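Local coordinates for pyridoxamine 5'-phosphate oxidase-related, FMN-binding protein (Mycobacterium smegmatis, PDB 6ECI) that binds flavin adenine dinucleotide and probably sequesters it, helping mycobacteria to withstand hypoxic and oxidative stress, at residues L7-T10 / E11-L15; V25-D29 / N30-I34; R87-D91 / E92-A96. All coordinates share one frame; numbering follows the deposited sequence.

Interaction 1 of 3, residues L7-T10 / E11-L15; sequences LSAT and ECWDL
E11 folds its side chain back over S8, the residue just before helix 9-16, and the path can be followed atom by atom. E11 CB lies 3.8 Å from S8 O. With chi1 at -54°, CG sits beside its own backbone N, anti to the carbonyl carbon, and the extended chain then carries the carboxylate back to the start of the helix. CG passes alongside S8 OG, and E11 CD follows it past the same hydroxyl. At the tip the two oxygens part company. E11 OE2 accepts twice, from S8 N at 2.7 Å and from S8 OG at 2.6 Å. Both donors meet OE2 on its anti side, and the amide approaches 33° out of the carboxylate plane. Two bonds from one residue thus limit rotation of the group. E11 OE1 instead faces a methyl, with L7 CD2 3.8 Å away.

L7 crosses E11 at about a right angle and puts its other branch against the next turn, where L7 CD1 meets L15 CD1 at 3.6 Å. Backbone bonds start the helix: C12 N to S8 O, 3.2 Å, and W13 N to A9 O, 3.1 Å. Outside the pair, C12 and W13 pack on I122 of strand 121-127, and L15 rests on W78.

The S-x-x-E spacing and the bond from S8 N to E11 OE2 supply the glutamate half of a capping box; the S8 hydroxyl also turns to that carboxylate. This is a helix N-terminus, lying against the sheet.

Interaction 2 of 3, residues V25-D29 / N30-I34; sequences VTTVD and NTSHI
V25 lays its CG2 methyl against the side chain of I34, 3.9 Å from I34 CG1, where the two residues form a non-hydrogen-bonded antiparallel pair. One step on, T26 and H33 are a hydrogen-bonded pair: T26 N reaches H33 O at 2.9 Å, and H33 N reaches T26 O at 2.8 Å. On the face these two share, T26 OG1 lies 3.7 Å from H33 CB, while the imidazole leads away from the threonine. T27 OG1 and S32 OG, back on the face of V25, are joined by a weak bond of 3.5 Å.

D29 and N30, both with positive phi, carry the chain round the turn of this beta hairpin. T31 ties its end: a chi1 of 47° wedges OG1 between the backbone N and carbonyl carbon of T31, and from there T31 OG1 donates to V28 O at 2.7 Å, the C=O...donor angle being 168°.

T27 and S32 exchange hydroxyl bonds with S32 and T27 of the second subunit, and N30 OD1 accepts from D29 N of that subunit. T26 packs on A59 and A60 of helix 55-60, H33 touches K55 and FAD, and strand 64-72 lies beside V25 through L66.

Interaction 3 of 3, residues R87-D91 / E92-A96; sequences RTVRD and EADLA
V89 CG1 (chi1 168°) and D94 CG (chi1 -164°) both stand anti to their backbone N, and these torsions send the valine methyls and the aspartate carboxylate to meet each other. V89 CG1 sits over the flat group, 3.4 Å from D94 CG and at similar distances from its two oxygens, which places it above the face. V89 CG2 is shifted toward the oxygens, 3.5 Å from both D94 OD1 and D94 OD2. V89 CG1 also reaches L95 CD1 at 3.9 Å, so one branch bridges two successive helical residues.

D91 occupies the N-cap position, but it is its backbone that starts the helix: L95 N donates to D91 O with an N-H...O angle of 158°. At the exposed end, D91 OD1 and E92 OE1, two carboxylate oxygens, come near each other. A water donates to T88 O at 3.2 Å and, weakly, to D94 OD2.

D94 OD1 has its stronger partner in R116, a salt bridge to strand 114-119. V89 packs on W114 and R116, L95 on W114, so the turn from strand 77-88 into helix 92-99 lies against strand 114-119.

The three contacts are separate local structures, their centres 25 to 27 Å apart, and none touches another; the nearest atoms of interactions 2 and 3 are about 11 Å apart. They follow in series along the chain. Interaction 2 belongs to the antiparallel sheet itself, interaction 3 leaves it at the end of strand 77-88, and interaction 1 starts the helix that precedes strand 21-28. Their relation to the flavin differs. In interaction 2, H33 is part of the pocket, its side chain about 4 Å from a bound FAD. The side chain of C12 in interaction 1 is about 7 Å from a bound FAD. That of V89 in interaction 3 is about 13 Å from a bound FAD. Interaction 2 also meets the second subunit.

Interaction 1 of 3, residues L7-T10 / E11-L15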
loop_
_atom_site.group_PDB
_atom_site.type_symbol
_atom_site.label_atom_id
_atom_site.label_comp_id
_atom_site.label_asym_id
_atom_site.label_seq_id
_atom_site.Cartn_x
_atom_site.Cartn_y
_atom_site.Cartn_z
ATOM N N LEU B 7 12.259 -10.029 -9.806
ATOM C CA LEU B 7 11.229 -10.648 -10.628
ATOM C C LEU B 7 11.192 -10.009 -12.009
ATOM O O LEU B 7 11.389 -8.798 -12.153
ATOM C CB LEU B 7 9.855 -10.532 -9.966
ATOM C CG LEU B 7 9.691 -11.231 -8.618
ATOM C CD1 LEU B 7 8.285 -11.021 -8.081
ATOM C CD2 LEU B 7 10.008 -12.713 -8.744
ATOM N N SER B 8 10.937 -10.833 -13.020
ATOM C CA SER B 8 10.786 -10.352 -14.381
ATOM C C SER B 8 9.425 -9.685 -14.558
ATOM O O SER B 8 8.553 -9.744 -13.688
ATOM C CB SER B 8 10.942 -11.499 -15.376
ATOM O OG SER B 8 9.855 -12.402 -15.269
ATOM N N ALA B 9 9.244 -9.052 -15.719
ATOM C CA ALA B 9 7.991 -8.354 -15.985
ATOM C C ALA B 9 6.828 -9.329 -16.122
ATOM O O ALA B 9 5.711 -9.034 -15.682
ATOM C CB ALA B 9 8.122 -7.497 -17.242
ATOM N N THR B 10 7.070 -10.496 -16.728
ATOM C CA THR B 10 5.983 -11.445 -16.944
ATOM C C THR B 10 5.498 -12.053 -15.634
ATOM O O THR B 10 4.320 -12.413 -15.519
ATOM C CB THR B 10 6.419 -12.543 -17.920
ATOM O OG1 THR B 10 5.332 -13.453 -18.138
ATOM C CG2 THR B 10 7.616 -13.313 -17.382
ATOM N N GLU B 11 6.379 -12.171 -14.637
ATOM C CA GLU B 11 5.942 -12.652 -13.331
ATOM C C GLU B 11 5.150 -11.580 -12.595
ATOM O O GLU B 11 4.137 -11.880 -11.954
ATOM C CB GLU B 11 7.148 -13.100 -12.503
ATOM C CG GLU B 11 8.036 -14.121 -13.200
ATOM C CD GLU B 11 9.403 -14.263 -12.549
ATOM O OE1 GLU B 11 9.564 -15.143 -11.682
ATOM O OE2 GLU B 11 10.320 -13.495 -12.906
ATOM N N CYS B 12 5.586 -10.320 -12.693
ATOM C CA CYS B 12 4.921 -9.237 -11.975
ATOM C C CYS B 12 3.485 -9.054 -12.453
ATOM O O CYS B 12 2.554 -8.988 -11.641
ATOM C CB CYS B 12 5.706 -7.935 -12.144
ATOM S SG CYS B 12 7.374 -7.939 -11.452
ATOM N N TRP B 13 3.286 -8.964 -13.771
ATOM C CA TRP B 13 1.950 -8.705 -14.298
ATOM C C TRP B 13 0.983 -9.833 -13.963
ATOM O O TRP B 13 -0.216 -9.588 -13.783
ATOM C CB TRP B 13 2.011 -8.486 -15.810
ATOM C CG TRP B 13 2.599 -7.165 -16.193
ATOM C CD1 TRP B 13 3.802 -6.946 -16.801
ATOM C CD2 TRP B 13 2.014 -5.876 -15.984
ATOM N NE1 TRP B 13 4.001 -5.600 -16.983
ATOM C CE2 TRP B 13 2.918 -4.921 -16.490
ATOM C CE3 TRP B 13 0.815 -5.437 -15.417
ATOM C CZ2 TRP B 13 2.659 -3.552 -16.449
ATOM C CZ3 TRP B 13 0.559 -4.079 -15.376
ATOM C CH2 TRP B 13 1.476 -3.152 -15.890
ATOM N N ASP B 14 1.479 -11.070 -13.868
ATOM C CA ASP B 14 0.615 -12.172 -13.462
ATOM C C ASP B 14 0.412 -12.198 -11.953
ATOM O O ASP B 14 -0.708 -12.421 -11.481
ATOM C CB ASP B 14 1.187 -13.503 -13.949
ATOM C CG ASP B 14 0.770 -13.827 -15.367
ATOM O OD1 ASP B 14 -0.312 -13.363 -15.786
ATOM O OD2 ASP B 14 1.519 -14.547 -16.062
ATOM N N LEU B 15 1.480 -11.969 -11.180
ATOM C CA LEU B 15 1.339 -11.906 -9.730
ATOM C C LEU B 15 0.317 -10.853 -9.320
ATOM O O LEU B 15 -0.423 -11.040 -8.349
ATOM C CB LEU B 15 2.692 -11.623 -9.078
ATOM C CG LEU B 15 3.641 -12.815 -8.944
ATOM C CD1 LEU B 15 4.938 -12.388 -8.292
ATOM C CD2 LEU B 15 2.986 -13.933 -8.158
#

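Interaction 2 of 3, residues V25-D29 / N30-I34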
loop_
_atom_site.group_PDB
_atom_site.type_symbol
_atom_site.label_atom_id
_atom_site.label_comp_id
_atom_site.label_asym_id
_atom_site.label_seq_id
_atom_site.Cartn_x
_atom_site.Cartn_y
_atom_site.Cartn_z
ATOM N N VAL B 25 -0.184 5.490 -4.855
ATOM C CA VAL B 25 0.616 6.404 -4.047
ATOM C C VAL B 25 0.900 7.641 -4.887
ATOM O O VAL B 25 1.510 7.544 -5.959
ATOM C CB VAL B 25 1.922 5.751 -3.562
ATOM C CG1 VAL B 25 2.797 6.768 -2.845
ATOM C CG2 VAL B 25 1.617 4.574 -2.648
ATOM N N THR B 26 0.451 8.797 -4.407
ATOM C CA THR B 26 0.644 10.065 -5.092
ATOM C C THR B 26 1.528 10.975 -4.251
ATOM O O THR B 26 1.538 10.894 -3.019
ATOM C CB THR B 26 -0.696 10.754 -5.380
ATOM O OG1 THR B 26 -1.434 10.903 -4.159
ATOM C CG2 THR B 26 -1.512 9.932 -6.364
ATOM N N THR B 27 2.268 11.851 -4.927
ATOM C CA THR B 27 3.297 12.659 -4.286
ATOM C C THR B 27 3.204 14.105 -4.744
ATOM O O THR B 27 3.147 14.375 -5.948
ATOM C CB THR B 27 4.690 12.105 -4.592
ATOM O OG1 THR B 27 4.744 10.724 -4.216
ATOM C CG2 THR B 27 5.748 12.879 -3.830
ATOM N N VAL B 28 3.200 15.028 -3.782
ATOM C CA VAL B 28 3.185 16.466 -4.040
ATOM C C VAL B 28 4.028 17.138 -2.960
ATOM O O VAL B 28 3.613 17.198 -1.797
ATOM C CB VAL B 28 1.766 17.053 -4.049
ATOM C CG1 VAL B 28 1.822 18.571 -3.972
ATOM C CG2 VAL B 28 1.019 16.624 -5.290
ATOM N N ASP B 29 5.208 17.629 -3.339
ATOM C CA ASP B 29 6.038 18.494 -2.497
ATOM C C ASP B 29 6.296 17.871 -1.121
ATOM O O ASP B 29 5.787 18.317 -0.093
ATOM C CB ASP B 29 5.396 19.879 -2.357
ATOM C CG ASP B 29 5.739 20.802 -3.512
ATOM O OD1 ASP B 29 6.774 20.573 -4.175
ATOM O OD2 ASP B 29 4.974 21.759 -3.757
ATOM N N ASN B 30 7.111 16.817 -1.136
ATOM C CA ASN B 30 7.633 16.154 0.057
ATOM C C ASN B 30 6.543 15.542 0.935
ATOM O O ASN B 30 6.816 15.175 2.086
ATOM C CB ASN B 30 8.497 17.112 0.891
ATOM C CG ASN B 30 9.706 16.426 1.504
ATOM O OD1 ASN B 30 10.760 16.318 0.873
ATOM N ND2 ASN B 30 9.562 15.965 2.742
ATOM N N THR B 31 5.317 15.416 0.430
ATOM C CA THR B 31 4.230 14.804 1.187
ATOM C C THR B 31 3.476 13.852 0.276
ATOM O O THR B 31 2.960 14.260 -0.769
ATOM C CB THR B 31 3.274 15.854 1.766
ATOM O OG1 THR B 31 2.935 16.817 0.758
ATOM C CG2 THR B 31 3.913 16.554 2.959
ATOM N N SER B 32 3.410 12.590 0.677
ATOM C CA SER B 32 2.730 11.562 -0.090
ATOM C C SER B 32 1.332 11.317 0.456
ATOM O O SER B 32 1.025 11.607 1.615
ATOM C CB SER B 32 3.528 10.257 -0.070
ATOM O OG SER B 32 4.757 10.403 -0.758
ATOM N N HIS B 33 0.478 10.784 -0.411
ATOM C CA HIS B 33 -0.799 10.214 -0.019
ATOM C C HIS B 33 -0.902 8.824 -0.629
ATOM O O HIS B 33 -0.289 8.538 -1.661
ATOM C CB HIS B 33 -1.978 11.085 -0.470
ATOM C CG HIS B 33 -2.202 12.291 0.388
ATOM N ND1 HIS B 33 -1.495 13.463 0.224
ATOM C CD2 HIS B 33 -3.052 12.505 1.421
ATOM C CE1 HIS B 33 -1.900 14.348 1.117
ATOM N NE2 HIS B 33 -2.844 13.791 1.856
ATOM N N ILE B 34 -1.662 7.951 0.023
ATOM C CA ILE B 34 -1.845 6.587 -0.451
ATOM C C ILE B 34 -3.335 6.278 -0.497
ATOM O O ILE B 34 -4.086 6.651 0.411
ATOM C CB ILE B 34 -1.077 5.570 0.422
ATOM C CG1 ILE B 34 -1.284 4.146 -0.098
ATOM C CG2 ILE B 34 -1.475 5.694 1.877
ATOM C CD1 ILE B 34 -0.317 3.138 0.483
#

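Interaction 3 of 3, residues R87-D91 / E92-A96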
loop_
_atom_site.group_PDB
_atom_site.type_symbol
_atom_site.label_atom_id
_atom_site.label_comp_id
_atom_site.label_asym_id
_atom_site.label_seq_id
_atom_site.Cartn_x
_atom_site.Cartn_y
_atom_site.Cartn_z
ATOM N N ARG B 87 -4.432 7.702 -16.379
ATOM C CA ARG B 87 -5.184 8.336 -17.448
ATOM C C ARG B 87 -6.597 7.776 -17.454
ATOM O O ARG B 87 -6.792 6.564 -17.319
ATOM C CB ARG B 87 -4.507 8.106 -18.808
ATOM C CG ARG B 87 -3.047 8.552 -18.863
ATOM C CD ARG B 87 -2.866 9.815 -19.696
ATOM N NE ARG B 87 -2.576 11.003 -18.896
ATOM C CZ ARG B 87 -1.429 11.675 -18.935
ATOM N NH1 ARG B 87 -0.446 11.279 -19.731
ATOM N NH2 ARG B 87 -1.261 12.746 -18.172
ATOM N N THR B 88 -7.582 8.656 -17.597
ATOM C CA THR B 88 -8.960 8.198 -17.649
ATOM C C THR B 88 -9.243 7.510 -18.982
ATOM O O THR B 88 -8.556 7.722 -19.985
ATOM C CB THR B 88 -9.935 9.360 -17.445
ATOM O OG1 THR B 88 -10.010 10.139 -18.644
ATOM C CG2 THR B 88 -9.483 10.243 -16.304
ATOM N N VAL B 89 -10.275 6.675 -18.978
ATOM C CA VAL B 89 -10.671 5.910 -20.153
ATOM C C VAL B 89 -11.643 6.762 -20.964
ATOM O O VAL B 89 -12.792 6.967 -20.561
ATOM C CB VAL B 89 -11.292 4.568 -19.751
ATOM C CG1 VAL B 89 -11.955 3.906 -20.941
ATOM C CG2 VAL B 89 -10.226 3.663 -19.149
ATOM N N ARG B 90 -11.180 7.260 -22.110
ATOM C CA ARG B 90 -11.912 8.215 -22.941
ATOM C C ARG B 90 -11.999 7.719 -24.379
ATOM O O ARG B 90 -11.693 8.443 -25.328
ATOM C CB ARG B 90 -11.238 9.585 -22.922
ATOM C CG ARG B 90 -11.645 10.507 -21.789
ATOM C CD ARG B 90 -10.521 11.490 -21.486
ATOM N NE ARG B 90 -9.725 11.783 -22.677
ATOM C CZ ARG B 90 -8.424 11.535 -22.787
ATOM N NH1 ARG B 90 -7.764 10.988 -21.773
ATOM N NH2 ARG B 90 -7.782 11.831 -23.910
ATOM N N ASP B 91 -12.422 6.472 -24.566
ATOM C CA ASP B 91 -12.334 5.878 -25.893
ATOM C C ASP B 91 -13.219 4.644 -25.950
ATOM O O ASP B 91 -13.258 3.865 -24.997
ATOM C CB ASP B 91 -10.881 5.514 -26.220
ATOM C CG ASP B 91 -10.669 5.206 -27.678
ATOM O OD1 ASP B 91 -11.582 5.471 -28.487
ATOM O OD2 ASP B 91 -9.575 4.712 -28.015
ATOM N N GLU B 92 -13.910 4.467 -27.079
ATOM C CA GLU B 92 -14.897 3.395 -27.188
ATOM C C GLU B 92 -14.249 2.019 -27.097
ATOM O O GLU B 92 -14.814 1.099 -26.492
ATOM C CB GLU B 92 -15.687 3.545 -28.489
ATOM C CG GLU B 92 -16.034 4.993 -28.804
ATOM C CD GLU B 92 -15.380 5.501 -30.074
ATOM O OE1 GLU B 92 -14.133 5.464 -30.166
ATOM O OE2 GLU B 92 -16.116 5.971 -30.965
ATOM N N ALA B 93 -13.064 1.852 -27.687
ATOM C CA ALA B 93 -12.343 0.593 -27.529
ATOM C C ALA B 93 -11.876 0.414 -26.090
ATOM O O ALA B 93 -12.096 -0.638 -25.480
ATOM C CB ALA B 93 -11.161 0.535 -28.495
ATOM N N ASP B 94 -11.233 1.444 -25.530
ATOM C CA ASP B 94 -10.804 1.397 -24.135
ATOM C C ASP B 94 -11.989 1.181 -23.202
ATOM O O ASP B 94 -11.911 0.381 -22.262
ATOM C CB ASP B 94 -10.064 2.690 -23.780
ATOM C CG ASP B 94 -9.249 2.574 -22.500
ATOM O OD1 ASP B 94 -9.339 1.535 -21.814
ATOM O OD2 ASP B 94 -8.522 3.534 -22.171
ATOM N N LEU B 95 -13.099 1.879 -23.453
ATOM C CA LEU B 95 -14.279 1.735 -22.604
ATOM C C LEU B 95 -14.833 0.319 -22.668
ATOM O O LEU B 95 -15.209 -0.253 -21.639
ATOM C CB LEU B 95 -15.348 2.748 -23.018
ATOM C CG LEU B 95 -16.442 3.098 -22.009
ATOM C CD1 LEU B 95 -15.852 3.809 -20.803
ATOM C CD2 LEU B 95 -17.514 3.953 -22.668
ATOM N N ALA B 96 -14.885 -0.265 -23.867
ATOM C CA ALA B 96 -15.416 -1.616 -24.004
ATOM C C ALA B 96 -14.542 -2.631 -23.278
ATOM O O ALA B 96 -15.052 -3.599 -22.702
ATOM C CB ALA B 96 -15.550 -1.981 -25.482
HETATM O O HOH W 1 -6.276 5.919 -21.243
#